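Local coordinates for protein chitinase (Jonesia denitrificans, PDB 5VG0) that is the copper-binding lytic polysaccharide monooxygenase domain of a larger, probably chitin-degrading protein, and probably cleaves chitin oxidatively, at residues Cys23-Tyr28 with Glu47-Leu52; Trp83-Asp88 with His108-Leu113; His1-Asp6 with Lys73-His78; Gly38-Ser43 with Leu121-Val126; Thr62-Thr67 with Met137-Ser142. All coordinates share one frame; numbering follows the deposited sequence. Where two conformers were deposited one is given.

Contact 1 of 5, residues Cys23-Tyr28 with Glu47-Leu52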
# COMPACT_ATOMS: atom_id res chain seq x y z
N CYS A 23 -3.46 16.76 -0.63
CA CYS A 23 -3.13 15.68 -1.55
C CYS A 23 -3.97 15.69 -2.81
O CYS A 23 -3.69 14.91 -3.71
CB CYS A 23 -3.33 14.32 -0.87
SG CYS A 23 -2.41 14.13 0.65
N GLY A 24 -4.99 16.53 -2.89
CA GLY A 24 -5.86 16.50 -4.04
C GLY A 24 -6.85 15.36 -4.03
O GLY A 24 -7.34 14.95 -2.97
N GLN A 25 -7.11 14.82 -5.22
CA GLN A 25 -8.23 13.91 -5.37
C GLN A 25 -8.07 12.64 -4.55
O GLN A 25 -9.08 12.08 -4.10
CB GLN A 25 -8.45 13.57 -6.84
CG GLN A 25 -9.65 12.67 -7.11
CD GLN A 25 -10.96 13.25 -6.60
OE1 GLN A 25 -11.13 14.46 -6.50
NE2 GLN A 25 -11.90 12.37 -6.30
N ILE A 26 -6.84 12.17 -4.32
CA ILE A 26 -6.66 10.93 -3.58
C ILE A 26 -7.29 10.98 -2.20
O ILE A 26 -7.71 9.95 -1.67
CB ILE A 26 -5.16 10.54 -3.51
CG1 ILE A 26 -4.98 9.15 -2.89
CG2 ILE A 26 -4.36 11.54 -2.71
CD1 ILE A 26 -5.58 8.04 -3.73
N SER A 27 -7.36 12.16 -1.59
CA SER A 27 -7.91 12.26 -0.25
C SER A 27 -9.36 11.83 -0.19
O SER A 27 -9.83 11.45 0.88
CB SER A 27 -7.82 13.69 0.22
OG SER A 27 -6.45 14.04 0.29
N TYR A 28 -10.06 11.88 -1.32
CA TYR A 28 -11.46 11.51 -1.38
C TYR A 28 -11.69 10.08 -1.80
O TYR A 28 -12.83 9.61 -1.72
CB TYR A 28 -12.20 12.46 -2.33
CG TYR A 28 -12.11 13.89 -1.86
CD1 TYR A 28 -12.96 14.37 -0.88
CD2 TYR A 28 -11.14 14.75 -2.36
CE1 TYR A 28 -12.87 15.67 -0.43
CE2 TYR A 28 -11.04 16.05 -1.91
CZ TYR A 28 -11.91 16.50 -0.95
OH TYR A 28 -11.83 17.80 -0.49
N GLU A 47 -1.61 8.56 -13.15
CA GLU A 47 -1.24 9.97 -13.18
C GLU A 47 -2.11 10.83 -12.28
O GLU A 47 -1.67 11.89 -11.84
CB GLU A 47 -1.27 10.47 -14.63
CG GLU A 47 -0.33 9.73 -15.57
CD GLU A 47 -0.53 10.09 -17.04
OE1 GLU A 47 0.14 9.47 -17.90
OE2 GLU A 47 -1.36 10.98 -17.34
N ALA A 48 -3.34 10.40 -12.00
CA ALA A 48 -4.22 11.19 -11.14
C ALA A 48 -3.67 11.30 -9.73
O ALA A 48 -4.02 12.23 -9.00
CB ALA A 48 -5.61 10.55 -11.09
N PHE A 49 -2.81 10.36 -9.34
CA PHE A 49 -2.33 10.23 -7.97
C PHE A 49 -0.81 10.36 -7.89
O PHE A 49 -0.17 9.81 -6.99
CB PHE A 49 -2.84 8.91 -7.37
CG PHE A 49 -4.33 8.72 -7.49
CD1 PHE A 49 -5.23 9.72 -7.12
CD2 PHE A 49 -4.84 7.54 -7.98
CE1 PHE A 49 -6.59 9.52 -7.22
CE2 PHE A 49 -6.21 7.35 -8.10
CZ PHE A 49 -7.08 8.33 -7.72
N ALA A 50 -0.22 11.16 -8.78
CA ALA A 50 1.22 11.34 -8.82
C ALA A 50 1.79 11.90 -7.52
O ALA A 50 2.97 11.69 -7.24
CB ALA A 50 1.62 12.25 -9.98
N ILE A 51 1.00 12.61 -6.72
CA ILE A 51 1.50 13.13 -5.46
C ILE A 51 2.05 12.01 -4.58
O ILE A 51 2.95 12.24 -3.77
CB ILE A 51 0.40 13.93 -4.73
CG1 ILE A 51 0.99 14.63 -3.50
CG2 ILE A 51 -0.75 13.01 -4.32
CD1 ILE A 51 0.42 15.95 -3.19
N LEU A 52 1.50 10.79 -4.70
CA LEU A 52 1.95 9.70 -3.86
C LEU A 52 3.40 9.32 -4.12
O LEU A 52 3.99 8.63 -3.28
CB LEU A 52 1.07 8.47 -4.07
CG LEU A 52 -0.41 8.66 -3.73
CD1 LEU A 52 -1.19 7.42 -4.11
CD2 LEU A 52 -0.61 9.01 -2.25
O HOH W 1 -4.35 13.08 -5.84

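Contact 2 of 5, residues Trp83-Asp88 with His108-Leu113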
# COMPACT_ATOMS: atom_id res chain seq x y z
N TRP A 83 -0.56 -11.01 -3.07
CA TRP A 83 -0.22 -9.78 -2.38
C TRP A 83 1.30 -9.77 -2.27
O TRP A 83 1.88 -10.69 -1.69
CB TRP A 83 -0.84 -9.76 -0.98
CG TRP A 83 -2.30 -10.07 -0.93
CD1 TRP A 83 -2.88 -11.30 -0.89
CD2 TRP A 83 -3.36 -9.12 -0.92
NE1 TRP A 83 -4.24 -11.17 -0.85
CE2 TRP A 83 -4.56 -9.84 -0.87
CE3 TRP A 83 -3.40 -7.72 -0.95
CZ2 TRP A 83 -5.79 -9.21 -0.85
CZ3 TRP A 83 -4.63 -7.10 -0.92
CH2 TRP A 83 -5.80 -7.84 -0.88
N GLU A 84 1.95 -8.77 -2.82
CA GLU A 84 3.40 -8.68 -2.82
C GLU A 84 3.82 -7.48 -1.99
O GLU A 84 3.28 -6.39 -2.15
CB GLU A 84 3.94 -8.51 -4.24
CG GLU A 84 3.71 -9.73 -5.11
CD GLU A 84 4.14 -9.49 -6.54
OE1 GLU A 84 3.58 -8.58 -7.17
OE2 GLU A 84 5.06 -10.20 -7.00
N TYR A 85 4.77 -7.69 -1.11
CA TYR A 85 5.31 -6.64 -0.25
C TYR A 85 6.77 -6.43 -0.55
O TYR A 85 7.56 -7.37 -0.47
CB TYR A 85 5.11 -7.00 1.22
CG TYR A 85 3.66 -7.09 1.60
CD1 TYR A 85 2.97 -5.96 1.98
CD2 TYR A 85 2.97 -8.27 1.55
CE1 TYR A 85 1.64 -6.00 2.31
CE2 TYR A 85 1.61 -8.32 1.89
CZ TYR A 85 0.96 -7.18 2.27
OH TYR A 85 -0.37 -7.17 2.61
N PHE A 86 7.11 -5.20 -0.90
CA PHE A 86 8.46 -4.78 -1.23
C PHE A 86 8.97 -3.88 -0.13
O PHE A 86 8.22 -3.10 0.45
CB PHE A 86 8.48 -3.98 -2.55
CG PHE A 86 8.02 -4.74 -3.75
CD1 PHE A 86 6.68 -4.95 -4.00
CD2 PHE A 86 8.95 -5.20 -4.67
CE1 PHE A 86 6.28 -5.66 -5.12
CE2 PHE A 86 8.54 -5.90 -5.78
CZ PHE A 86 7.20 -6.12 -6.01
N VAL A 87 10.26 -3.96 0.17
CA VAL A 87 10.92 -3.03 1.08
C VAL A 87 11.94 -2.28 0.25
O VAL A 87 12.85 -2.88 -0.32
CB VAL A 87 11.56 -3.76 2.27
CG1 VAL A 87 12.35 -2.78 3.13
CG2 VAL A 87 10.47 -4.49 3.05
N ASP A 88 11.77 -0.97 0.14
CA ASP A 88 12.65 -0.12 -0.66
C ASP A 88 12.83 -0.68 -2.07
O ASP A 88 13.92 -0.66 -2.63
CB ASP A 88 13.99 0.09 0.04
CG ASP A 88 13.84 0.59 1.45
OD1 ASP A 88 12.95 1.42 1.73
OD2 ASP A 88 14.66 0.15 2.27
N HIS A 108 -2.09 -9.23 7.24
CA HIS A 108 -0.90 -10.02 6.95
C HIS A 108 0.19 -9.66 7.94
O HIS A 108 0.35 -8.50 8.29
CB HIS A 108 -0.39 -9.69 5.57
CG HIS A 108 -1.24 -10.23 4.47
ND1 HIS A 108 -1.40 -9.56 3.27
CD2 HIS A 108 -1.94 -11.37 4.36
CE1 HIS A 108 -2.18 -10.28 2.48
NE2 HIS A 108 -2.52 -11.38 3.12
N THR A 109 0.96 -10.64 8.35
CA THR A 109 2.09 -10.42 9.23
C THR A 109 3.37 -10.41 8.42
O THR A 109 3.73 -11.41 7.79
CB THR A 109 2.17 -11.49 10.32
OG1 THR A 109 0.94 -11.51 11.04
CG2 THR A 109 3.32 -11.21 11.27
N LEU A 110 4.06 -9.28 8.43
CA LEU A 110 5.38 -9.16 7.83
C LEU A 110 6.42 -9.39 8.92
O LEU A 110 6.24 -8.95 10.06
CB LEU A 110 5.58 -7.77 7.23
CG LEU A 110 4.61 -7.37 6.13
CD1 LEU A 110 5.03 -6.04 5.52
CD2 LEU A 110 4.49 -8.43 5.06
N THR A 111 7.50 -10.08 8.57
CA THR A 111 8.57 -10.36 9.52
C THR A 111 9.91 -9.99 8.91
O THR A 111 10.04 -9.80 7.70
CB THR A 111 8.62 -11.85 9.97
OG1 THR A 111 9.12 -12.67 8.92
CG2 THR A 111 7.28 -12.33 10.45
N ASP A 112 10.93 -9.88 9.76
CA ASP A 112 12.30 -9.66 9.30
C ASP A 112 12.41 -8.36 8.50
O ASP A 112 13.15 -8.29 7.52
CB ASP A 112 12.83 -10.86 8.50
CG ASP A 112 14.29 -10.76 8.18
OD1 ASP A 112 15.06 -10.18 8.97
OD2 ASP A 112 14.69 -11.30 7.13
N LEU A 113 11.71 -7.33 8.95
CA LEU A 113 11.90 -6.02 8.33
C LEU A 113 13.20 -5.38 8.83
O LEU A 113 13.50 -5.46 10.02
CB LEU A 113 10.73 -5.10 8.66
CG LEU A 113 9.39 -5.53 8.09
CD1 LEU A 113 8.28 -4.67 8.63
CD2 LEU A 113 9.38 -5.50 6.59

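Contact 3 of 5, residues His1-Asp6 with Lys73-His78. With CU (copper (II) ion), chain C; PER (peroxide ion), chain D.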
# COMPACT_ATOMS: atom_id res chain seq x y z
N HIS A 1 -10.79 -2.57 -5.33
CA HIS A 1 -10.52 -1.31 -4.64
C HIS A 1 -10.28 -1.57 -3.16
O HIS A 1 -10.99 -2.37 -2.54
CB HIS A 1 -11.66 -0.33 -4.84
CG HIS A 1 -11.65 0.30 -6.19
ND1 HIS A 1 -11.55 -0.44 -7.34
CD2 HIS A 1 -11.69 1.59 -6.59
CE1 HIS A 1 -11.55 0.36 -8.39
NE2 HIS A 1 -11.63 1.60 -7.96
N GLY A 2 -9.28 -0.91 -2.60
CA GLY A 2 -8.95 -1.07 -1.20
C GLY A 2 -7.62 -0.41 -0.92
O GLY A 2 -6.90 -0.00 -1.84
N TRP A 3 -7.30 -0.30 0.36
CA TRP A 3 -6.06 0.37 0.76
C TRP A 3 -5.61 -0.15 2.12
O TRP A 3 -6.38 -0.77 2.86
CB TRP A 3 -6.18 1.89 0.73
CG TRP A 3 -6.93 2.55 1.82
CD1 TRP A 3 -6.38 3.26 2.84
CD2 TRP A 3 -8.36 2.65 2.00
NE1 TRP A 3 -7.35 3.79 3.64
CE2 TRP A 3 -8.58 3.43 3.16
CE3 TRP A 3 -9.45 2.16 1.31
CZ2 TRP A 3 -9.85 3.72 3.64
CZ3 TRP A 3 -10.72 2.45 1.77
CH2 TRP A 3 -10.91 3.22 2.93
N VAL A 4 -4.36 0.14 2.45
CA VAL A 4 -3.76 -0.27 3.71
C VAL A 4 -4.01 0.81 4.75
O VAL A 4 -3.62 1.97 4.58
CB VAL A 4 -2.26 -0.53 3.54
CG1 VAL A 4 -1.62 -0.84 4.88
CG2 VAL A 4 -2.02 -1.67 2.57
N THR A 5 -4.65 0.42 5.84
CA THR A 5 -5.03 1.36 6.88
C THR A 5 -4.08 1.36 8.08
O THR A 5 -4.05 2.35 8.80
CB THR A 5 -6.45 1.07 7.37
OG1 THR A 5 -6.49 -0.24 7.91
CG2 THR A 5 -7.47 1.18 6.24
N ASP A 6 -3.32 0.30 8.31
CA ASP A 6 -2.45 0.21 9.46
C ASP A 6 -1.30 -0.75 9.15
O ASP A 6 -1.53 -1.87 8.76
CB ASP A 6 -3.22 -0.28 10.68
CG ASP A 6 -2.38 -0.23 11.93
OD1 ASP A 6 -1.76 0.81 12.17
OD2 ASP A 6 -2.35 -1.24 12.66
N LYS A 73 -8.23 -2.54 4.21
CA LYS A 73 -9.67 -2.38 4.08
C LYS A 73 -9.98 -2.45 2.59
O LYS A 73 -9.47 -1.65 1.81
CB LYS A 73 -10.11 -1.03 4.63
CG LYS A 73 -11.59 -0.77 4.45
CD LYS A 73 -12.01 0.51 5.14
CE LYS A 73 -13.50 0.72 5.06
NZ LYS A 73 -13.90 1.97 5.76
N LEU A 74 -10.79 -3.42 2.20
CA LEU A 74 -11.17 -3.58 0.81
C LEU A 74 -12.62 -3.16 0.65
O LEU A 74 -13.49 -3.66 1.35
CB LEU A 74 -11.00 -5.03 0.35
CG LEU A 74 -9.66 -5.68 0.66
CD1 LEU A 74 -9.63 -7.07 0.02
CD2 LEU A 74 -8.47 -4.85 0.19
N THR A 75 -12.87 -2.25 -0.27
CA THR A 75 -14.25 -1.89 -0.58
C THR A 75 -14.84 -2.79 -1.64
O THR A 75 -16.06 -2.95 -1.68
CB THR A 75 -14.35 -0.41 -0.98
OG1 THR A 75 -13.48 -0.15 -2.08
CG2 THR A 75 -13.97 0.49 0.18
N ALA A 76 -14.01 -3.41 -2.47
CA ALA A 76 -14.49 -4.32 -3.49
C ALA A 76 -13.47 -5.44 -3.51
O ALA A 76 -12.37 -5.27 -4.06
CB ALA A 76 -14.59 -3.62 -4.84
N PRO A 77 -13.77 -6.58 -2.91
CA PRO A 77 -12.77 -7.66 -2.73
C PRO A 77 -12.62 -8.55 -3.96
O PRO A 77 -13.13 -9.67 -4.06
CB PRO A 77 -13.33 -8.43 -1.54
CG PRO A 77 -14.79 -8.28 -1.67
CD PRO A 77 -15.03 -6.91 -2.23
N HIS A 78 -11.88 -8.05 -4.93
CA HIS A 78 -11.69 -8.77 -6.18
C HIS A 78 -10.95 -10.08 -5.96
O HIS A 78 -10.08 -10.20 -5.10
CB HIS A 78 -10.85 -7.92 -7.12
CG HIS A 78 -11.41 -6.57 -7.31
ND1 HIS A 78 -12.70 -6.36 -7.77
CD2 HIS A 78 -10.89 -5.35 -7.07
CE1 HIS A 78 -12.93 -5.06 -7.82
NE2 HIS A 78 -11.85 -4.44 -7.40
CU CU C . -11.67 -2.45 -7.31
O1 PER D . -11.08 -2.48 -9.37
O2 PER D . -12.49 -2.23 -8.95
O HOH W 2 -14.02 -2.03 -7.90

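Contact 4 of 5, residues Gly38-Ser43 with Leu121-Val126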
# COMPACT_ATOMS: atom_id res chain seq x y z
N GLY A 38 2.90 -4.63 -12.55
CA GLY A 38 4.31 -4.60 -12.86
C GLY A 38 5.08 -3.40 -12.37
O GLY A 38 6.30 -3.39 -12.52
N ALA A 39 4.43 -2.40 -11.80
CA ALA A 39 5.13 -1.20 -11.36
C ALA A 39 5.65 -1.35 -9.94
O ALA A 39 5.19 -2.18 -9.17
CB ALA A 39 4.20 0.00 -11.44
N THR A 40 6.62 -0.51 -9.59
CA THR A 40 7.16 -0.49 -8.23
C THR A 40 7.13 0.90 -7.63
O THR A 40 7.93 1.22 -6.76
CB THR A 40 8.56 -1.10 -8.15
OG1 THR A 40 9.40 -0.44 -9.11
CG2 THR A 40 8.53 -2.59 -8.48
N THR A 41 6.20 1.74 -8.07
CA THR A 41 6.03 3.08 -7.54
C THR A 41 4.76 3.14 -6.69
O THR A 41 3.86 2.32 -6.82
CB THR A 41 5.93 4.09 -8.68
OG1 THR A 41 4.87 3.69 -9.54
CG2 THR A 41 7.24 4.18 -9.43
N CYS A 42 4.70 4.18 -5.86
CA CYS A 42 3.61 4.33 -4.90
C CYS A 42 2.28 4.65 -5.56
O CYS A 42 1.23 4.32 -5.00
CB CYS A 42 3.97 5.42 -3.90
SG CYS A 42 5.43 5.06 -2.92
N SER A 43 2.29 5.28 -6.73
CA SER A 43 1.06 5.54 -7.48
C SER A 43 0.78 4.47 -8.52
O SER A 43 -0.26 4.54 -9.19
CB SER A 43 1.18 6.86 -8.23
OG SER A 43 2.15 6.74 -9.25
N LEU A 121 6.19 -1.08 -0.07
CA LEU A 121 5.18 -1.04 -1.12
C LEU A 121 4.40 -2.34 -1.08
O LEU A 121 4.99 -3.42 -1.16
CB LEU A 121 5.82 -0.86 -2.50
CG LEU A 121 4.86 -1.03 -3.69
CD1 LEU A 121 3.83 0.09 -3.73
CD2 LEU A 121 5.62 -1.14 -4.99
N ALA A 122 3.09 -2.21 -0.94
CA ALA A 122 2.18 -3.34 -1.04
C ALA A 122 1.51 -3.27 -2.40
O ALA A 122 0.91 -2.26 -2.74
CB ALA A 122 1.15 -3.29 0.08
N ARG A 123 1.62 -4.35 -3.16
CA ARG A 123 1.05 -4.47 -4.49
C ARG A 123 0.03 -5.60 -4.45
O ARG A 123 0.39 -6.75 -4.22
CB ARG A 123 2.17 -4.73 -5.49
CG ARG A 123 1.76 -4.68 -6.91
CD ARG A 123 3.00 -4.55 -7.80
NE ARG A 123 3.70 -5.82 -7.96
CZ ARG A 123 4.74 -6.01 -8.76
NH1 ARG A 123 5.28 -5.00 -9.43
NH2 ARG A 123 5.25 -7.22 -8.88
N TRP A 124 -1.22 -5.25 -4.67
CA TRP A 124 -2.34 -6.20 -4.66
C TRP A 124 -2.67 -6.53 -6.11
O TRP A 124 -3.18 -5.67 -6.84
CB TRP A 124 -3.54 -5.56 -3.96
CG TRP A 124 -4.82 -6.31 -4.08
CD1 TRP A 124 -4.99 -7.63 -4.34
CD2 TRP A 124 -6.13 -5.77 -3.91
NE1 TRP A 124 -6.32 -7.94 -4.36
CE2 TRP A 124 -7.05 -6.81 -4.09
CE3 TRP A 124 -6.62 -4.50 -3.62
CZ2 TRP A 124 -8.42 -6.62 -4.00
CZ3 TRP A 124 -7.99 -4.32 -3.52
CH2 TRP A 124 -8.87 -5.37 -3.71
N ASN A 125 -2.39 -7.76 -6.53
CA ASN A 125 -2.61 -8.18 -7.91
C ASN A 125 -3.98 -8.83 -8.06
O ASN A 125 -4.30 -9.80 -7.38
CB ASN A 125 -1.52 -9.15 -8.32
CG ASN A 125 -0.16 -8.51 -8.33
OD1 ASN A 125 0.08 -7.53 -9.01
ND2 ASN A 125 0.73 -9.06 -7.55
N VAL A 126 -4.78 -8.30 -8.97
CA VAL A 126 -6.12 -8.81 -9.22
C VAL A 126 -6.02 -9.95 -10.25
O VAL A 126 -5.33 -9.82 -11.26
CB VAL A 126 -7.02 -7.67 -9.72
CG1 VAL A 126 -8.39 -8.18 -10.12
CG2 VAL A 126 -7.11 -6.59 -8.63
O HOH W 3 2.16 -6.61 -10.58

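Contact 5 of 5, residues Thr62-Thr67 with Met137-Ser142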
# COMPACT_ATOMS: atom_id res chain seq x y z
N THR A 62 5.41 5.99 10.52
CA THR A 62 4.91 5.22 11.64
C THR A 62 6.03 4.37 12.20
O THR A 62 6.73 3.68 11.46
CB THR A 62 3.76 4.33 11.17
OG1 THR A 62 2.76 5.14 10.55
CG2 THR A 62 3.14 3.57 12.33
N GLU A 63 6.17 4.40 13.52
CA GLU A 63 7.15 3.56 14.20
C GLU A 63 6.58 2.16 14.38
O GLU A 63 5.47 1.99 14.91
CB GLU A 63 7.48 4.14 15.57
CG GLU A 63 8.19 5.49 15.50
CD GLU A 63 8.39 6.15 16.85
OE1 GLU A 63 8.16 5.50 17.90
OE2 GLU A 63 8.78 7.34 16.87
N ILE A 64 7.32 1.16 13.94
CA ILE A 64 6.88 -0.23 14.00
C ILE A 64 8.06 -1.10 14.44
O ILE A 64 9.21 -0.66 14.46
CB ILE A 64 6.32 -0.74 12.65
CG1 ILE A 64 7.38 -0.70 11.56
CG2 ILE A 64 5.08 0.05 12.24
CD1 ILE A 64 7.00 -1.48 10.33
N ALA A 65 7.74 -2.34 14.76
CA ALA A 65 8.72 -3.37 15.07
C ALA A 65 9.09 -4.13 13.79
O ALA A 65 8.50 -3.94 12.73
CB ALA A 65 8.15 -4.30 16.12
N SER A 66 10.07 -5.04 13.90
CA SER A 66 10.54 -5.79 12.73
C SER A 66 9.57 -6.87 12.29
O SER A 66 9.67 -7.35 11.16
CB SER A 66 11.91 -6.40 12.99
OG SER A 66 11.86 -7.32 14.06
N THR A 67 8.65 -7.26 13.16
CA THR A 67 7.48 -8.07 12.82
C THR A 67 6.26 -7.21 13.11
O THR A 67 6.15 -6.63 14.20
CB THR A 67 7.46 -9.37 13.63
OG1 THR A 67 8.50 -10.22 13.16
CG2 THR A 67 6.15 -10.10 13.49
N MET A 137 3.85 2.62 2.44
CA MET A 137 3.83 2.90 3.87
C MET A 137 5.23 3.32 4.28
O MET A 137 6.19 2.57 4.10
CB MET A 137 3.44 1.66 4.69
CG MET A 137 1.98 1.24 4.64
SD MET A 137 1.30 0.72 3.05
CE MET A 137 2.30 -0.72 2.74
N ASP A 138 5.35 4.50 4.84
CA ASP A 138 6.62 5.01 5.35
C ASP A 138 6.73 4.64 6.82
O ASP A 138 5.87 5.01 7.62
CB ASP A 138 6.69 6.52 5.17
CG ASP A 138 6.61 6.90 3.71
OD1 ASP A 138 7.53 6.51 2.96
OD2 ASP A 138 5.63 7.56 3.32
N VAL A 139 7.78 3.89 7.15
CA VAL A 139 7.92 3.32 8.48
C VAL A 139 9.32 3.56 9.01
O VAL A 139 10.27 3.77 8.26
CB VAL A 139 7.59 1.81 8.49
CG1 VAL A 139 6.14 1.59 8.09
CG2 VAL A 139 8.54 1.01 7.59
N VAL A 140 9.43 3.52 10.33
CA VAL A 140 10.71 3.48 11.01
C VAL A 140 10.67 2.24 11.88
O VAL A 140 9.83 2.12 12.77
CB VAL A 140 10.97 4.73 11.87
CG1 VAL A 140 12.35 4.62 12.52
CG2 VAL A 140 10.86 5.99 11.03
N VAL A 141 11.57 1.30 11.59
CA VAL A 141 11.60 0.00 12.25
C VAL A 141 12.65 0.04 13.34
O VAL A 141 13.79 0.45 13.11
CB VAL A 141 11.92 -1.09 11.22
CG1 VAL A 141 12.07 -2.45 11.91
CG2 VAL A 141 10.86 -1.13 10.10
N SER A 142 12.29 -0.43 14.53
CA SER A 142 13.27 -0.60 15.59
C SER A 142 13.01 -1.87 16.36
O SER A 142 13.90 -2.36 17.06
CB SER A 142 13.28 0.60 16.54
OG SER A 142 12.03 0.72 17.19
OXT SER A 142 11.91 -2.40 16.28
O HOH W 4 3.10 6.78 8.51
O HOH W 5 11.35 -4.93 16.72

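Contact 1 of 5, residues Cys23-Tyr28 with Glu47-Leu52
A single water joins C23 and I26 to A48 and is held by three backbone groups. It donates to C23 O at 2.9 Å and, on a longer bond, to A48 O at 3.3 Å; it accepts from I26 N at 3.1 Å. The water also lies in the plane of the F49 ring, at its edge. I26 CD1 sits over one face of that ring, 3.9 Å from the centroid and 15° off the normal, in a CH-pi contact, while the methyl of A48 lies over the centre of the other. I26 turns CG1 away from its own backbone N (chi1 -173°), which together with chi2 carries CD1 over the ring; its CB rests 3.7 Å from F49 CD1. The CG2 branch meets I51 CG2, and CG1 reaches L52 CD1. I51 CG2 also leans on C23 O, 3.6 Å away; C23 itself is tied to C14 by a disulfide. The contact joins two helical turns of the loops between strands 2-6 and 62-64, a region that in related monooxygenases helps shape the substrate-binding surface. Its grip is apolar on the inside, and the water links the two backbones where they do not bond directly.

Contact 2 of 5, residues Trp83-Asp88 with His108-Leu113
Strands 83-87 and 108-110 run in roughly the same direction, their axes 27° apart and 10.3 Å from each other at closest, the spacing of two sheets packed face to face in a beta-sandwich. W83, Y85 and V87 alternate onto the inner side and meet H108, L110 and L113. At one end the three aromatic residues cluster. The imidazole of H108 brings its CE1 edge to the face of W83, 3.4 Å from CG, in an edge-to-face pair with the planes at 69°. Its ND1 shares a 2.7 Å hydrogen bond with Y85 OH, the hydroxyl lying in the imidazole plane. Y85 and H108 meet rim to rim, nearly perpendicular. The same hydroxyl is also bonded to W72 NE1, and W83 NE1 is taken by Q97. Y85, on the strand face turned to H108 and L110, holds CG anti to its carbonyl carbon (chi1 -64°), which places the ring beneath L110 CD2. That methyl sits over one face of the tyrosine, toward its rim, in a CH-pi contact 4.0 Å from the centroid. V87 CG2 against L113 CD2, 3.8 Å apart, ends the row. With a phenylalanine in place of Y85 the ring would still meet L110, but H108 ND1 and W72 NE1 would probably be left without their mate inside the core. The hydroxyl thus bonds Y85 to two other aromatic side chains, H108 and W72, in the buried space between the sheets, and with the rings of W83 and F95 it probably helps to fix the rotation of the imidazole.

Contact 3 of 5, residues His1-Asp6 with Lys73-His78
H1 and H78 meet through the copper ion. H1 supplies two ligands, its terminal N at 2.2 Å from the copper and ND1 at 2.0 Å, and H78 adds NE2 at 2.0 Å. A peroxide binds side-on, with O2 at 1.8 Å from the metal and O1 slightly farther, and a water completes the set at longer range; E34 and F133 also line the peroxide pocket. Backbone bonds hold together the strand ends next to these ligands. W3 and K73 form an antiparallel hydrogen-bonded pair, each N donating to the other's O. Beyond it, H1 O accepts from both T75 N at 2.9 Å and A76 N at 3.2 Å, and the two donors approach the same face of its carbonyl plane. G2 lies opposite L74, where a side chain would run into L74 CD2 and K73 O. Among the side chains, W3 and K73 lie alongside each other, pointing the same way: the lysine is fully extended and its CD touches W3 CH2 at 3.7 Å. T5 CG2 rests on K73 CB. Two histidines, one of them giving its N-terminal amine as well, on one copper make the histidine brace, the active site of lytic polysaccharide monooxygenases.

Contact 4 of 5, residues Gly38-Ser43 with Leu121-Val126
L121 packs with both methyls against the loop 38-43, which here lies along strand 118-126, part of the beta-sandwich core of this monooxygenase domain. Its CD2 lies 3.6 Å from T40 CA, and CD1 reaches T41 O, so the leucine meets backbone more than side chains; the C42-C136 disulfide ties the loop to the adjacent strand 131-141. R123, two residues on and on the same side of the strand, makes the direct polar bond. NH1 donates to A39 O at 2.8 Å with an N-H...O angle of 149°. The oxygen lies close to the guanidinium plane, yet NH1 stands well above the plane of the carbonyl, 46° out of it. The bend at chi3 (78°) turns the guanidinium to the loop; CD lies 3.5 Å from A39 O. NH2 is engaged in a salt bridge to E84 on the neighbouring strand. A leucine here would probably leave A39 O without its donor and E84 without its charged mate. N125 follows, joined to the loop by a water rather than by touch. That water accepts from G38 N at 2.9 Å, donates to N125 OD1 at 2.8 Å, and sits over the centre of one face of the R123 guanidinium, 3.1 Å above its plane.

Contact 5 of 5, residues Thr62-Thr67 with Met137-Ser142
I64 packs against V139 and V141 through a rotamer that lays its longer branch over the neighbouring strand. CG1 stands between the backbone N and the carbonyl carbon (chi1 62°), bringing it 3.8 Å from V141 CG2 and setting CD1 3.8 Å from V139 CB. V141 divides its methyls between two neighbours: with CG1 anti to the backbone N (chi1 175°), that branch turns to S66 CA, also at 3.8 Å, while CG2 serves I64. T62, on the same face as I64, turns OG1 to a water 2.6 Å away. E63 and V140 point to the other face, the glutamate chain running out extended. Beneath these side chains the strands pair in parallel, short strand 62-64 lying beside the C-terminal strand 131-141 at an edge of the mixed sheet of the sandwich. Four bonds alternate between them: T62 N to D138 O, V140 N to T62 O, I64 N to V140 O at 2.9 Å, and S142 N to I64 O at 3.1 Å. The D138 carboxylate turns elsewhere, to a salt bridge with R10 and a hydrogen bond with T119. At the C terminus, S142 OXT takes a 2.6 Å bond from a water that in turn accepts from S66 N.

How the contacts relate
The chain begins in contact 3, whose loop closes only at 73-78. Inside that loop lies contact 1, linking the helical turns of 23-28 and 47-52. Contact 4 opens at 38-43, between the segments of contact 1, so it crosses both contact 1 and contact 3. Contact 5 opens at 62-67 and crosses contacts 3 and 4. Contact 2 follows contact 3 and is nested within contact 4, which closes at 121-126, and contact 5, which closes at the C terminus; L113 N probably hydrogen-bonds to S66 O between contacts 2 and 5. W124 packs against H1 and W83, joining contacts 2, 3 and 4, while M137 touches V4 and A122. Contact 3 carries the copper end, and contact 2 joins the two sheets.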